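Local coordinates for protein putative NADH dehydrogenase/NAD(P)H nitroreductase (Parabacteroides distasonis, PDB 3M5K) that binds flavin mononucleotide and probably acts as a flavin-dependent oxidoreductase of the nitroreductase family, at residues Leu13-Val18 with Ala101-Leu106; Ala80-Gly85 with Lys133-Pro138; Glu129-Glu134 with Ile141-Val146. One frame throughout, in Å; residues are numbered along the deposited sequence.

Interaction 1 (Leu13-Val18 with Ala101-Leu106); sequences LNRKSV and ASQNLL. With FMN (flavin mononucleotide), chain C.
R15 makes a buried van der Waals contact with Q103 and L106, at the point where the loop leaving helix 7-14 passes helix 94-111 beside the flavin phosphate. The closest approaches to the helix are made by R15 CD, 3.8 Å from Q103 NE2 and 4.0 Å from L106 CB. CG stands anti to the backbone N (chi1 -176°), which sends the chain to the helix; bends at chi2 and chi3 then swing the guanidinium away again, to the phosphate. Its plane is turned 70° from the amide of Q103, and NE2 of that amide donates to N104 OD1 of the second subunit. The segment 13-18 forms part of the FMN phosphate site of the nitroreductase fold, a dimeric flavoprotein architecture, with basic and hydroxyl side chains gathered round the anion. R15 NH1 gives a nearly straight bond to FMN O2P (2.8 Å, 167°), with O2P at the guanidinium edge, while R15 NH2 reaches FMN O1P at 3.0 Å. S17 adds two bonds: its backbone N donates to FMN O3P at 2.8 Å, and its OG bonds FMN O2P at 2.6 Å, so O2P is held by both R15 and S17. K161, K159 and R19 bind the same nucleotide. R15 NH2 also donates to A40 O of the second subunit.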
ATOM      1  N   LEU A  13       5.332   5.665  11.085  1.00 25.19           N
ATOM      2  CA  LEU A  13       6.613   5.193  11.622  1.00 26.54           C
ATOM      3  C   LEU A  13       6.482   4.235  12.851  1.00 27.95           C
ATOM      4  O   LEU A  13       7.382   3.444  13.128  1.00 29.44           O
ATOM      5  CB  LEU A  13       7.535   6.410  11.887  1.00 26.76           C
ATOM      6  CG  LEU A  13       7.937   7.220  10.644  1.00 29.22           C
ATOM      7  CD1 LEU A  13       8.588   8.579  11.078  1.00 32.51           C
ATOM      8  CD2 LEU A  13       8.846   6.448   9.612  1.00 27.92           C
ATOM      9  N   ASN A  14       5.342   4.264  13.529  1.00 27.80           N
ATOM     10  CA  ASN A  14       5.089   3.385  14.670  1.00 30.34           C
ATOM     11  C   ASN A  14       4.301   2.114  14.379  1.00 29.67           C
ATOM     12  O   ASN A  14       4.212   1.243  15.235  1.00 25.86           O
ATOM     13  CB  ASN A  14       4.398   4.173  15.773  1.00 34.81           C
ATOM     14  CG  ASN A  14       5.343   5.173  16.410  1.00 38.50           C
ATOM     15  OD1 ASN A  14       6.414   4.805  16.874  1.00 46.18           O
ATOM     16  ND2 ASN A  14       4.975   6.430  16.391  1.00 45.04           N
ATOM     17  N   ARG A  15       3.716   2.014  13.185  1.00 26.10           N
ATOM     18  CA  ARG A  15       3.010   0.794  12.807  1.00 25.65           C
ATOM     19  C   ARG A  15       3.939  -0.443  12.936  1.00 23.70           C
ATOM     20  O   ARG A  15       5.113  -0.399  12.548  1.00 24.30           O
ATOM     21  CB  ARG A  15       2.467   0.923  11.368  1.00 26.78           C
ATOM     22  CG  ARG A  15       1.619  -0.280  10.898  1.00 24.59           C
ATOM     23  CD  ARG A  15       1.841  -0.614   9.373  1.00 23.38           C
ATOM     24  NE  ARG A  15       3.259  -0.752   9.082  1.00 23.00           N
ATOM     25  CZ  ARG A  15       3.992  -1.835   9.326  1.00 24.47           C
ATOM     26  NH1 ARG A  15       3.425  -2.932   9.808  1.00 22.41           N
ATOM     27  NH2 ARG A  15       5.291  -1.824   9.075  1.00 21.29           N
ATOM     28  N   LYS A  16       3.418  -1.539  13.490  1.00 23.82           N
ATOM     29  CA  LYS A  16       4.120  -2.818  13.473  1.00 23.09           C
ATOM     30  C   LYS A  16       3.131  -3.957  13.329  1.00 23.64           C
ATOM     31  O   LYS A  16       1.956  -3.777  13.578  1.00 25.69           O
ATOM     32  CB  LYS A  16       4.954  -3.024  14.749  1.00 25.64           C
ATOM     33  CG  LYS A  16       4.128  -3.241  16.061  1.00 27.61           C
ATOM     34  CD  LYS A  16       4.201  -1.991  16.934  1.00 35.30           C
ATOM     35  CE  LYS A  16       2.989  -1.237  16.896  1.00 37.99           C
ATOM     36  NZ  LYS A  16       3.120  -0.054  17.727  1.00 32.25           N
ATOM     37  N   SER A  17       3.624  -5.118  12.906  1.00 23.00           N
ATOM     38  CA  SER A  17       2.802  -6.318  12.794  1.00 23.58           C
ATOM     39  C   SER A  17       2.507  -6.811  14.230  1.00 24.89           C
ATOM     40  O   SER A  17       3.432  -6.971  15.020  1.00 24.03           O
ATOM     41  CB  SER A  17       3.521  -7.377  11.980  1.00 24.27           C
ATOM     42  OG  SER A  17       3.542  -7.029  10.605  1.00 23.56           O
ATOM     43  N   VAL A  18       1.235  -6.965  14.561  1.00 25.13           N
ATOM     44  CA  VAL A  18       0.813  -7.463  15.864  1.00 24.66           C
ATOM     45  C   VAL A  18       0.147  -8.805  15.636  1.00 25.03           C
ATOM     46  O   VAL A  18      -0.802  -8.928  14.831  1.00 23.16           O
ATOM     47  CB  VAL A  18      -0.116  -6.454  16.591  1.00 24.41           C
ATOM     48  CG1 VAL A  18      -0.644  -7.050  17.935  1.00 25.65           C
ATOM     49  CG2 VAL A  18       0.592  -5.117  16.779  1.00 25.31           C
ATOM     50  N   ALA A 101      -4.719  -0.410  -0.510  1.00 16.00           N
ATOM     51  CA  ALA A 101      -5.862  -0.527   0.391  1.00 17.17           C
ATOM     52  C   ALA A 101      -5.471  -1.187   1.711  1.00 17.95           C
ATOM     53  O   ALA A 101      -5.859  -0.718   2.809  1.00 17.06           O
ATOM     54  CB  ALA A 101      -6.988  -1.331  -0.314  1.00 14.13           C
ATOM     55  N   SER A 102      -4.732  -2.297   1.594  1.00 17.76           N
ATOM     56  CA  SER A 102      -4.237  -3.029   2.758  1.00 18.48           C
ATOM     57  C   SER A 102      -3.432  -2.131   3.686  1.00 17.55           C
ATOM     58  O   SER A 102      -3.629  -2.154   4.907  1.00 16.87           O
ATOM     59  CB  SER A 102      -3.468  -4.284   2.320  1.00 17.11           C
ATOM     60  OG  SER A 102      -4.364  -5.206   1.718  1.00 16.41           O
ATOM     61  N   GLN A 103      -2.496  -1.356   3.118  1.00 19.07           N
ATOM     62  CA  GLN A 103      -1.682  -0.445   3.899  1.00 20.29           C
ATOM     63  C   GLN A 103      -2.500   0.636   4.609  1.00 17.37           C
ATOM     64  O   GLN A 103      -2.251   0.904   5.788  1.00 17.62           O
ATOM     65  CB  GLN A 103      -0.539   0.164   3.030  1.00 20.17           C
ATOM     66  CG  GLN A 103       0.509   1.015   3.811  1.00 19.28           C
ATOM     67  CD  GLN A 103       1.156   0.254   4.934  1.00 21.69           C
ATOM     68  OE1 GLN A 103       1.133  -0.987   4.952  1.00 22.87           O
ATOM     69  NE2 GLN A 103       1.753   0.976   5.876  1.00 19.67           N
ATOM     70  N   ASN A 104      -3.497   1.218   3.924  1.00 18.16           N
ATOM     71  CA  ASN A 104      -4.442   2.128   4.605  1.00 17.22           C
ATOM     72  C   ASN A 104      -5.108   1.470   5.831  1.00 18.58           C
ATOM     73  O   ASN A 104      -5.271   2.103   6.892  1.00 19.61           O
ATOM     74  CB  ASN A 104      -5.553   2.612   3.683  1.00 18.14           C
ATOM     75  CG  ASN A 104      -5.166   3.795   2.806  1.00 17.65           C
ATOM     76  OD1 ASN A 104      -4.049   4.312   2.880  1.00 20.30           O
ATOM     77  ND2 ASN A 104      -6.099   4.183   1.916  1.00 17.84           N
ATOM     78  N   LEU A 105      -5.485   0.199   5.665  1.00 18.42           N
ATOM     79  CA  LEU A 105      -6.215  -0.546   6.707  1.00 18.58           C
ATOM     80  C   LEU A 105      -5.295  -0.739   7.912  1.00 17.96           C
ATOM     81  O   LEU A 105      -5.692  -0.491   9.064  1.00 20.31           O
ATOM     82  CB  LEU A 105      -6.754  -1.869   6.168  1.00 19.03           C
ATOM     83  CG  LEU A 105      -7.676  -2.679   7.073  1.00 18.55           C
ATOM     84  CD1 LEU A 105      -8.631  -3.458   6.165  1.00 19.57           C
ATOM     85  CD2 LEU A 105      -6.914  -3.593   8.063  1.00 19.80           C
ATOM     86  N   LEU A 106      -4.051  -1.121   7.660  1.00 16.90           N
ATOM     87  CA  LEU A 106      -3.090  -1.339   8.742  1.00 18.41           C
ATOM     88  C   LEU A 106      -2.795  -0.046   9.508  1.00 20.77           C
ATOM     89  O   LEU A 106      -2.632  -0.054  10.742  1.00 21.21           O
ATOM     90  CB  LEU A 106      -1.788  -1.932   8.182  1.00 19.14           C
ATOM     91  CG  LEU A 106      -1.788  -3.361   7.576  1.00 20.72           C
ATOM     92  CD1 LEU A 106      -0.365  -3.693   7.115  1.00 20.75           C
ATOM     93  CD2 LEU A 106      -2.322  -4.461   8.551  1.00 20.61           C
TER
HETATM   94  N1  FMN C 301       3.423 -11.946   8.576  1.00 25.41           N
HETATM   95  C2  FMN C 301       3.003 -13.201   8.996  1.00 30.87           C
HETATM   96  O2  FMN C 301       2.979 -13.505  10.195  1.00 28.20           O
HETATM   97  N3  FMN C 301       2.591 -14.133   8.070  1.00 26.46           N
HETATM   98  C4  FMN C 301       2.610 -13.901   6.712  1.00 25.53           C
HETATM   99  O4  FMN C 301       2.218 -14.788   5.970  1.00 20.82           O
HETATM  100  C4A FMN C 301       3.047 -12.644   6.259  1.00 25.23           C
HETATM  101  N5  FMN C 301       3.119 -12.355   4.891  1.00 25.47           N
HETATM  102  C5A FMN C 301       3.358 -11.039   4.508  1.00 22.51           C
HETATM  103  C6  FMN C 301       3.228 -10.713   3.160  1.00 22.33           C
HETATM  104  C7  FMN C 301       3.400  -9.405   2.700  1.00 24.39           C
HETATM  105  C7M FMN C 301       3.199  -9.213   1.189  1.00 23.99           C
HETATM  106  C8  FMN C 301       3.712  -8.360   3.639  1.00 24.24           C
HETATM  107  C8M FMN C 301       3.911  -6.901   3.271  1.00 19.34           C
HETATM  108  C9  FMN C 301       3.851  -8.690   4.976  1.00 19.74           C
HETATM  109  C9A FMN C 301       3.678 -10.039   5.448  1.00 23.02           C
HETATM  110  N10 FMN C 301       3.843 -10.406   6.814  1.00 24.86           N
HETATM  111  C10 FMN C 301       3.448 -11.672   7.219  1.00 23.77           C
HETATM  112  C1' FMN C 301       4.277  -9.440   7.886  1.00 25.22           C
HETATM  113  C2' FMN C 301       5.800  -9.258   7.811  1.00 29.21           C
HETATM  114  O2' FMN C 301       6.469 -10.336   8.453  1.00 26.94           O
HETATM  115  C3' FMN C 301       6.222  -7.925   8.452  1.00 26.50           C
HETATM  116  O3' FMN C 301       5.634  -6.820   7.782  1.00 26.03           O
HETATM  117  C4' FMN C 301       7.736  -7.770   8.554  1.00 28.00           C
HETATM  118  O4' FMN C 301       8.309  -8.760   9.423  1.00 25.99           O
HETATM  119  C5' FMN C 301       8.088  -6.362   9.031  1.00 26.40           C
HETATM  120  O5' FMN C 301       7.590  -6.133  10.339  1.00 22.89           O
HETATM  121  P   FMN C 301       6.567  -4.942  10.705  1.00 25.19           P
HETATM  122  O1P FMN C 301       7.261  -3.634  10.347  1.00 24.32           O
HETATM  123  O2P FMN C 301       5.231  -5.124   9.977  1.00 24.44           O
HETATM  124  O3P FMN C 301       6.302  -5.055  12.180  1.00 27.17           O

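Interaction 2 (Ala80-Gly85 with Lys133-Pro138); sequences AIVVCG and KELRLP
V82 and L135 reach toward each other tip to tip, joining the central antiparallel sheet of the nitroreductase fold to the C-terminal end of helix 125-135. That end carries a Schellman motif, with R136 at positive phi (53°); the chain turns sharply there, and L135 and L137 both point at strand 79-86 while R136 turns outward, its NH2 bonded to N170 O of the second subunit. The pairing is regular: V82 is opposite L135, and two residues further along each segment C84 is opposite L137, with CA atoms 9.5 Å apart for the first pair and 9.1 Å for the second. Both leucines have CG anti to the carbonyl carbon (chi1 -61° and -58°) and an extended chi2, which brings the CD1 methyl of each forward to the sheet. On the strand side V82 meets L135 CD1 with its CG2 branch, at 3.8 Å. V146 and I53, from the two flanking strands, also touch V82, so the apolar layer continues across the sheet. I81 and V83 lie on the other face of the sheet, against helix 94-111. In the second pair the contact is between sulfur and methyl, C84 SG lying 3.9 Å from L137 CD1.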
ATOM      1  N   ALA A  80     -11.038 -11.174  11.520  1.00 21.49           N
ATOM      2  CA  ALA A  80     -10.025 -10.924  10.500  1.00 20.44           C
ATOM      3  C   ALA A  80     -10.709 -10.326   9.286  1.00 19.80           C
ATOM      4  O   ALA A  80     -11.884 -10.591   9.016  1.00 21.10           O
ATOM      5  CB  ALA A  80      -9.309 -12.222  10.122  1.00 20.54           C
ATOM      6  N   ILE A  81      -9.940  -9.558   8.526  1.00 18.91           N
ATOM      7  CA  ILE A  81     -10.398  -9.012   7.271  1.00 17.16           C
ATOM      8  C   ILE A  81      -9.545  -9.560   6.120  1.00 16.80           C
ATOM      9  O   ILE A  81      -8.310  -9.501   6.155  1.00 19.24           O
ATOM     10  CB  ILE A  81     -10.341  -7.468   7.263  1.00 17.24           C
ATOM     11  CG1 ILE A  81     -11.237  -6.914   8.390  1.00 21.52           C
ATOM     12  CG2 ILE A  81     -10.774  -6.928   5.892  1.00 13.60           C
ATOM     13  CD1 ILE A  81     -11.056  -5.406   8.679  1.00 20.23           C
ATOM     14  N   VAL A  82     -10.221 -10.084   5.112  1.00 17.19           N
ATOM     15  CA  VAL A  82      -9.573 -10.614   3.898  1.00 16.86           C
ATOM     16  C   VAL A  82      -9.748  -9.622   2.754  1.00 18.84           C
ATOM     17  O   VAL A  82     -10.884  -9.328   2.348  1.00 17.42           O
ATOM     18  CB  VAL A  82     -10.149 -12.013   3.534  1.00 19.25           C
ATOM     19  CG1 VAL A  82      -9.509 -12.587   2.253  1.00 15.01           C
ATOM     20  CG2 VAL A  82      -9.932 -12.992   4.762  1.00 18.93           C
ATOM     21  N   VAL A  83      -8.632  -9.047   2.295  1.00 17.59           N
ATOM     22  CA  VAL A  83      -8.664  -8.131   1.174  1.00 16.00           C
ATOM     23  C   VAL A  83      -8.498  -8.929  -0.111  1.00 14.96           C
ATOM     24  O   VAL A  83      -7.537  -9.670  -0.254  1.00 15.86           O
ATOM     25  CB  VAL A  83      -7.591  -6.995   1.296  1.00 18.13           C
ATOM     26  CG1 VAL A  83      -7.730  -6.007   0.090  1.00 18.32           C
ATOM     27  CG2 VAL A  83      -7.686  -6.297   2.691  1.00 16.63           C
ATOM     28  N   CYS A  84      -9.447  -8.744  -1.040  1.00 15.38           N
ATOM     29  CA  CYS A  84      -9.493  -9.442  -2.311  1.00 17.01           C
ATOM     30  C   CYS A  84      -9.495  -8.470  -3.489  1.00 16.38           C
ATOM     31  O   CYS A  84      -9.921  -7.321  -3.345  1.00 18.07           O
ATOM     32  CB  CYS A  84     -10.757 -10.299  -2.407  1.00 17.64           C
ATOM     33  SG  CYS A  84     -10.979 -11.507  -1.069  1.00 18.57           S
ATOM     34  N   GLY A  85      -9.043  -8.947  -4.646  1.00 17.13           N
ATOM     35  CA  GLY A  85      -9.146  -8.173  -5.856  1.00 16.79           C
ATOM     36  C   GLY A  85     -10.005  -8.856  -6.881  1.00 19.07           C
ATOM     37  O   GLY A  85     -10.071 -10.105  -6.964  1.00 18.38           O
ATOM     38  N   LYS A 133     -11.759 -21.619  -0.727  0.50 18.27           N
ATOM     39  CA  LYS A 133     -12.660 -22.671  -0.280  0.50 18.95           C
ATOM     40  C   LYS A 133     -13.494 -22.234   0.917  0.50 19.16           C
ATOM     41  O   LYS A 133     -14.712 -22.258   0.868  0.50 20.88           O
ATOM     42  CB  LYS A 133     -11.860 -23.935   0.074  0.50 19.52           C
ATOM     43  CG  LYS A 133     -12.714 -25.077   0.664  0.50 19.83           C
ATOM     44  CD  LYS A 133     -13.789 -25.503  -0.320  0.50 19.04           C
ATOM     45  N   GLU A 134     -12.830 -21.825   1.988  1.00 18.88           N
ATOM     46  CA  GLU A 134     -13.521 -21.503   3.241  1.00 23.33           C
ATOM     47  C   GLU A 134     -14.454 -20.288   3.112  1.00 21.82           C
ATOM     48  O   GLU A 134     -15.422 -20.163   3.852  1.00 21.95           O
ATOM     49  CB  GLU A 134     -12.531 -21.250   4.370  1.00 21.07           C
ATOM     50  CG  GLU A 134     -11.772 -22.492   4.855  1.00 27.21           C
ATOM     51  CD  GLU A 134     -12.719 -23.609   5.254  1.00 27.18           C
ATOM     52  OE1 GLU A 134     -13.558 -23.310   6.148  1.00 28.08           O
ATOM     53  OE2 GLU A 134     -12.642 -24.694   4.599  1.00 26.16           O
ATOM     54  N   LEU A 135     -14.170 -19.385   2.171  1.00 19.70           N
ATOM     55  CA  LEU A 135     -14.970 -18.164   2.055  1.00 17.86           C
ATOM     56  C   LEU A 135     -15.824 -18.152   0.798  1.00 18.18           C
ATOM     57  O   LEU A 135     -16.491 -17.153   0.501  1.00 18.43           O
ATOM     58  CB  LEU A 135     -14.037 -16.947   2.112  1.00 19.51           C
ATOM     59  CG  LEU A 135     -13.226 -16.810   3.411  1.00 18.85           C
ATOM     60  CD1 LEU A 135     -12.312 -15.547   3.363  1.00 19.07           C
ATOM     61  CD2 LEU A 135     -14.131 -16.814   4.633  1.00 20.17           C
ATOM     62  N   ARG A 136     -15.812 -19.245   0.054  1.00 17.30           N
ATOM     63  CA  ARG A 136     -16.641 -19.397  -1.152  1.00 18.98           C
ATOM     64  C   ARG A 136     -16.434 -18.219  -2.119  1.00 20.35           C
ATOM     65  O   ARG A 136     -17.376 -17.649  -2.668  1.00 19.22           O
ATOM     66  CB  ARG A 136     -18.135 -19.611  -0.783  1.00 20.10           C
ATOM     67  CG  ARG A 136     -18.380 -20.902  -0.023  1.00 19.55           C
ATOM     68  CD  ARG A 136     -19.740 -20.930   0.685  1.00 22.97           C
ATOM     69  NE  ARG A 136     -19.937 -19.737   1.495  1.00 23.90           N
ATOM     70  CZ  ARG A 136     -19.358 -19.505   2.660  1.00 22.01           C
ATOM     71  NH1 ARG A 136     -18.570 -20.400   3.229  1.00 25.52           N
ATOM     72  NH2 ARG A 136     -19.596 -18.356   3.282  1.00 26.39           N
ATOM     73  N   LEU A 137     -15.166 -17.895  -2.359  1.00 18.41           N
ATOM     74  CA  LEU A 137     -14.820 -16.808  -3.276  1.00 17.53           C
ATOM     75  C   LEU A 137     -14.963 -17.244  -4.716  1.00 19.31           C
ATOM     76  O   LEU A 137     -14.382 -18.250  -5.110  1.00 19.60           O
ATOM     77  CB  LEU A 137     -13.374 -16.306  -3.032  1.00 16.24           C
ATOM     78  CG  LEU A 137     -13.130 -15.807  -1.609  1.00 17.26           C
ATOM     79  CD1 LEU A 137     -11.651 -15.326  -1.467  1.00 17.94           C
ATOM     80  CD2 LEU A 137     -14.121 -14.725  -1.116  1.00 17.28           C
ATOM     81  N   PRO A 138     -15.720 -16.474  -5.519  1.00 19.42           N
ATOM     82  CA  PRO A 138     -15.861 -16.758  -6.952  1.00 23.07           C
ATOM     83  C   PRO A 138     -14.493 -16.754  -7.643  1.00 21.71           C
ATOM     84  O   PRO A 138     -13.575 -16.106  -7.140  1.00 20.92           O
ATOM     85  CB  PRO A 138     -16.741 -15.599  -7.472  1.00 21.96           C
ATOM     86  CG  PRO A 138     -17.277 -14.921  -6.301  1.00 23.73           C
ATOM     87  CD  PRO A 138     -16.520 -15.315  -5.081  1.00 19.99           C
TER

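Interaction 3 (Glu129-Glu134 with Ile141-Val146); sequences EIVRKE and IMPLNV
R132 and I141 carry the polar link between helix 125-135 and strand 141-150, a helix packed on the antiparallel sheet of the nitroreductase fold; the axes of segments 129-134 and 141-146 make 120°. One carbonyl oxygen, I141 O, receives two N-H groups of the guanidinium. The shorter bond, 2.9 Å from R132 NH1 to I141 O, is bent at 142°, with NH1 in the carbonyl plane; R132 NH2 adds a weak bond at 3.1 Å to the same I141 O. The same NH1 also bonds L137 O, so a single arginine ties its helix both to the turn that follows and to the start of the strand. Its chain runs extended through chi1 and chi2 and bends at chi3, which carries the guanidinium to I141 O. Further along the strand, polar groups are satisfied on the sheet and beyond: N145 OD1 accepts from V83 N, N145 ND2 bonds S102 OG of helix 94-111, and V146 O bonds T119 OG1. Beside R132, one residue back in the helix, the contact is apolar. V131 runs alongside both P143 and V146, pointing the opposite way to each, and gives one methyl to each. V131 CG1 sits 3.7 Å from P143 CB, and V131 CG2 rests 4.0 Å from V146 CG2.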
ATOM      1  N   GLU A 129      -5.981 -21.614  -2.300  1.00 17.62           N
ATOM      2  CA  GLU A 129      -6.974 -22.704  -2.264  1.00 16.03           C
ATOM      3  C   GLU A 129      -7.828 -22.718  -1.009  1.00 15.61           C
ATOM      4  O   GLU A 129      -9.056 -22.747  -1.094  1.00 16.43           O
ATOM      5  CB  GLU A 129      -6.295 -24.055  -2.451  1.00 16.21           C
ATOM      6  CG  GLU A 129      -7.233 -25.220  -2.671  1.00 15.27           C
ATOM      7  CD  GLU A 129      -7.957 -25.684  -1.440  1.00 16.54           C
ATOM      8  OE1 GLU A 129      -7.358 -25.728  -0.345  1.00 18.39           O
ATOM      9  OE2 GLU A 129      -9.145 -26.033  -1.594  1.00 20.42           O
ATOM     10  N   ILE A 130      -7.205 -22.606   0.162  1.00 16.39           N
ATOM     11  CA  ILE A 130      -7.946 -22.753   1.398  1.00 16.68           C
ATOM     12  C   ILE A 130      -8.798 -21.540   1.698  1.00 16.63           C
ATOM     13  O   ILE A 130      -9.926 -21.666   2.165  1.00 15.89           O
ATOM     14  CB  ILE A 130      -7.015 -23.173   2.580  1.00 16.88           C
ATOM     15  CG1 ILE A 130      -7.864 -23.571   3.805  1.00 18.81           C
ATOM     16  CG2 ILE A 130      -5.940 -22.077   2.937  1.00 17.50           C
ATOM     17  CD1 ILE A 130      -7.046 -24.226   4.880  1.00 22.73           C
ATOM     18  N   VAL A 131      -8.286 -20.354   1.377  1.00 17.33           N
ATOM     19  CA  VAL A 131      -9.047 -19.145   1.598  1.00 15.71           C
ATOM     20  C   VAL A 131     -10.228 -19.070   0.663  1.00 16.95           C
ATOM     21  O   VAL A 131     -11.336 -18.748   1.114  1.00 16.37           O
ATOM     22  CB  VAL A 131      -8.155 -17.876   1.541  1.00 16.19           C
ATOM     23  CG1 VAL A 131      -9.028 -16.592   1.591  1.00 14.89           C
ATOM     24  CG2 VAL A 131      -7.065 -17.925   2.687  1.00 15.28           C
ATOM     25  N   ARG A 132     -10.024 -19.395  -0.612  1.00 16.68           N
ATOM     26  CA  ARG A 132     -11.111 -19.434  -1.568  1.00 18.09           C
ATOM     27  C   ARG A 132     -12.193 -20.436  -1.153  1.00 19.13           C
ATOM     28  O   ARG A 132     -13.376 -20.153  -1.264  1.00 17.26           O
ATOM     29  CB  ARG A 132     -10.597 -19.745  -2.978  1.00 20.28           C
ATOM     30  CG  ARG A 132     -11.685 -19.997  -3.997  1.00 23.12           C
ATOM     31  CD  ARG A 132     -11.196 -20.268  -5.412  1.00 27.12           C
ATOM     32  NE  ARG A 132     -10.139 -19.346  -5.827  1.00 30.27           N
ATOM     33  CZ  ARG A 132     -10.339 -18.066  -6.135  1.00 29.78           C
ATOM     34  NH1 ARG A 132     -11.551 -17.530  -6.093  1.00 30.54           N
ATOM     35  NH2 ARG A 132      -9.329 -17.335  -6.527  1.00 27.61           N
ATOM     36  N   LYS A 133     -11.759 -21.619  -0.727  0.50 18.27           N
ATOM     37  CA  LYS A 133     -12.660 -22.671  -0.280  0.50 18.95           C
ATOM     38  C   LYS A 133     -13.494 -22.234   0.917  0.50 19.16           C
ATOM     39  O   LYS A 133     -14.712 -22.258   0.868  0.50 20.88           O
ATOM     40  CB  LYS A 133     -11.860 -23.935   0.074  0.50 19.52           C
ATOM     41  CG  LYS A 133     -12.714 -25.077   0.664  0.50 19.83           C
ATOM     42  CD  LYS A 133     -13.789 -25.503  -0.320  0.50 19.04           C
ATOM     43  N   GLU A 134     -12.830 -21.825   1.988  1.00 18.88           N
ATOM     44  CA  GLU A 134     -13.521 -21.503   3.241  1.00 23.33           C
ATOM     45  C   GLU A 134     -14.454 -20.288   3.112  1.00 21.82           C
ATOM     46  O   GLU A 134     -15.422 -20.163   3.852  1.00 21.95           O
ATOM     47  CB  GLU A 134     -12.531 -21.250   4.370  1.00 21.07           C
ATOM     48  CG  GLU A 134     -11.772 -22.492   4.855  1.00 27.21           C
ATOM     49  CD  GLU A 134     -12.719 -23.609   5.254  1.00 27.18           C
ATOM     50  OE1 GLU A 134     -13.558 -23.310   6.148  1.00 28.08           O
ATOM     51  OE2 GLU A 134     -12.642 -24.694   4.599  1.00 26.16           O
ATOM     52  N   ILE A 141     -12.467 -13.548  -8.149  1.00 19.03           N
ATOM     53  CA  ILE A 141     -12.097 -12.856  -6.913  1.00 18.13           C
ATOM     54  C   ILE A 141     -10.856 -13.531  -6.338  1.00 19.99           C
ATOM     55  O   ILE A 141     -10.873 -14.734  -6.031  1.00 21.70           O
ATOM     56  CB  ILE A 141     -13.269 -12.824  -5.899  1.00 16.30           C
ATOM     57  CG1 ILE A 141     -14.495 -12.115  -6.520  1.00 20.26           C
ATOM     58  CG2 ILE A 141     -12.791 -12.212  -4.569  1.00 16.47           C
ATOM     59  CD1 ILE A 141     -14.305 -10.618  -6.888  1.00 18.47           C
HETATM   60  N   MSE A 142      -9.761 -12.778  -6.242  0.50 17.59           N
HETATM   61  CA  MSE A 142      -8.477 -13.298  -5.731  0.50 16.14           C
HETATM   62  C   MSE A 142      -8.184 -12.756  -4.342  0.50 17.57           C
HETATM   63  O   MSE A 142      -8.074 -11.546  -4.152  0.50 16.82           O
HETATM   64  CB  MSE A 142      -7.334 -12.894  -6.660  0.50 15.93           C
HETATM   65  CG  MSE A 142      -5.949 -13.334  -6.196  0.50 14.76           C
HETATM   66 SE   MSE A 142      -5.795 -15.262  -5.949  0.37 14.19          SE
HETATM   67  CE  MSE A 142      -6.489 -15.729  -7.742  0.50 15.19           C
ATOM     68  N   PRO A 143      -8.027 -13.649  -3.354  1.00 17.12           N
ATOM     69  CA  PRO A 143      -7.608 -13.150  -2.044  1.00 17.09           C
ATOM     70  C   PRO A 143      -6.123 -12.750  -1.966  1.00 15.49           C
ATOM     71  O   PRO A 143      -5.231 -13.552  -2.298  1.00 16.70           O
ATOM     72  CB  PRO A 143      -7.906 -14.325  -1.107  1.00 17.15           C
ATOM     73  CG  PRO A 143      -7.740 -15.557  -2.017  1.00 16.02           C
ATOM     74  CD  PRO A 143      -8.263 -15.128  -3.346  1.00 16.56           C
ATOM     75  N   LEU A 144      -5.880 -11.491  -1.560  1.00 15.83           N
ATOM     76  CA  LEU A 144      -4.520 -10.976  -1.460  1.00 15.98           C
ATOM     77  C   LEU A 144      -3.895 -11.434  -0.136  1.00 15.73           C
ATOM     78  O   LEU A 144      -2.737 -11.832  -0.082  1.00 16.35           O
ATOM     79  CB  LEU A 144      -4.473  -9.438  -1.515  1.00 16.09           C
ATOM     80  CG  LEU A 144      -3.046  -8.842  -1.407  1.00 16.25           C
ATOM     81  CD1 LEU A 144      -2.104  -9.383  -2.540  1.00 14.83           C
ATOM     82  CD2 LEU A 144      -3.168  -7.285  -1.452  1.00 17.35           C
ATOM     83  N   ASN A 145      -4.674 -11.316   0.924  1.00 16.36           N
ATOM     84  CA  ASN A 145      -4.159 -11.504   2.294  1.00 17.76           C
ATOM     85  C   ASN A 145      -5.262 -11.862   3.274  1.00 16.88           C
ATOM     86  O   ASN A 145      -6.430 -11.755   2.955  1.00 17.73           O
ATOM     87  CB  ASN A 145      -3.376 -10.252   2.757  1.00 17.29           C
ATOM     88  CG  ASN A 145      -4.174  -8.960   2.630  1.00 19.01           C
ATOM     89  OD1 ASN A 145      -5.398  -8.945   2.791  1.00 17.78           O
ATOM     90  ND2 ASN A 145      -3.481  -7.862   2.305  1.00 17.95           N
ATOM     91  N   VAL A 146      -4.867 -12.306   4.468  1.00 18.57           N
ATOM     92  CA  VAL A 146      -5.744 -12.317   5.620  1.00 19.13           C
ATOM     93  C   VAL A 146      -5.140 -11.404   6.660  1.00 18.73           C
ATOM     94  O   VAL A 146      -3.948 -11.515   6.998  1.00 19.98           O
ATOM     95  CB  VAL A 146      -5.964 -13.768   6.223  1.00 20.05           C
ATOM     96  CG1 VAL A 146      -6.993 -13.693   7.396  1.00 16.06           C
ATOM     97  CG2 VAL A 146      -6.366 -14.778   5.113  1.00 18.63           C
TER

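Overall arrangement
Interactions 2 and 3 are close neighbours, their centres 4 Å apart: both use helix 125-135 and share K133 and E134, and their strands, 79-86 and 141-150, lie side by side in the sheet. Interaction 1 is centred about 20 Å from each. Helix 94-111 connects it to them, with S102 and L105 resting on the face of the sheet that carries V83 and I81. The sheet is thus layered between helix 94-111 and helix 125-135. Along the chain, the segments of interactions 1 and 2 alternate, whereas interaction 1 closes before interaction 3 opens. All three also touch the second subunit, so flavin phosphate site, sheet and helix 125-135 belong to one dimeric framework.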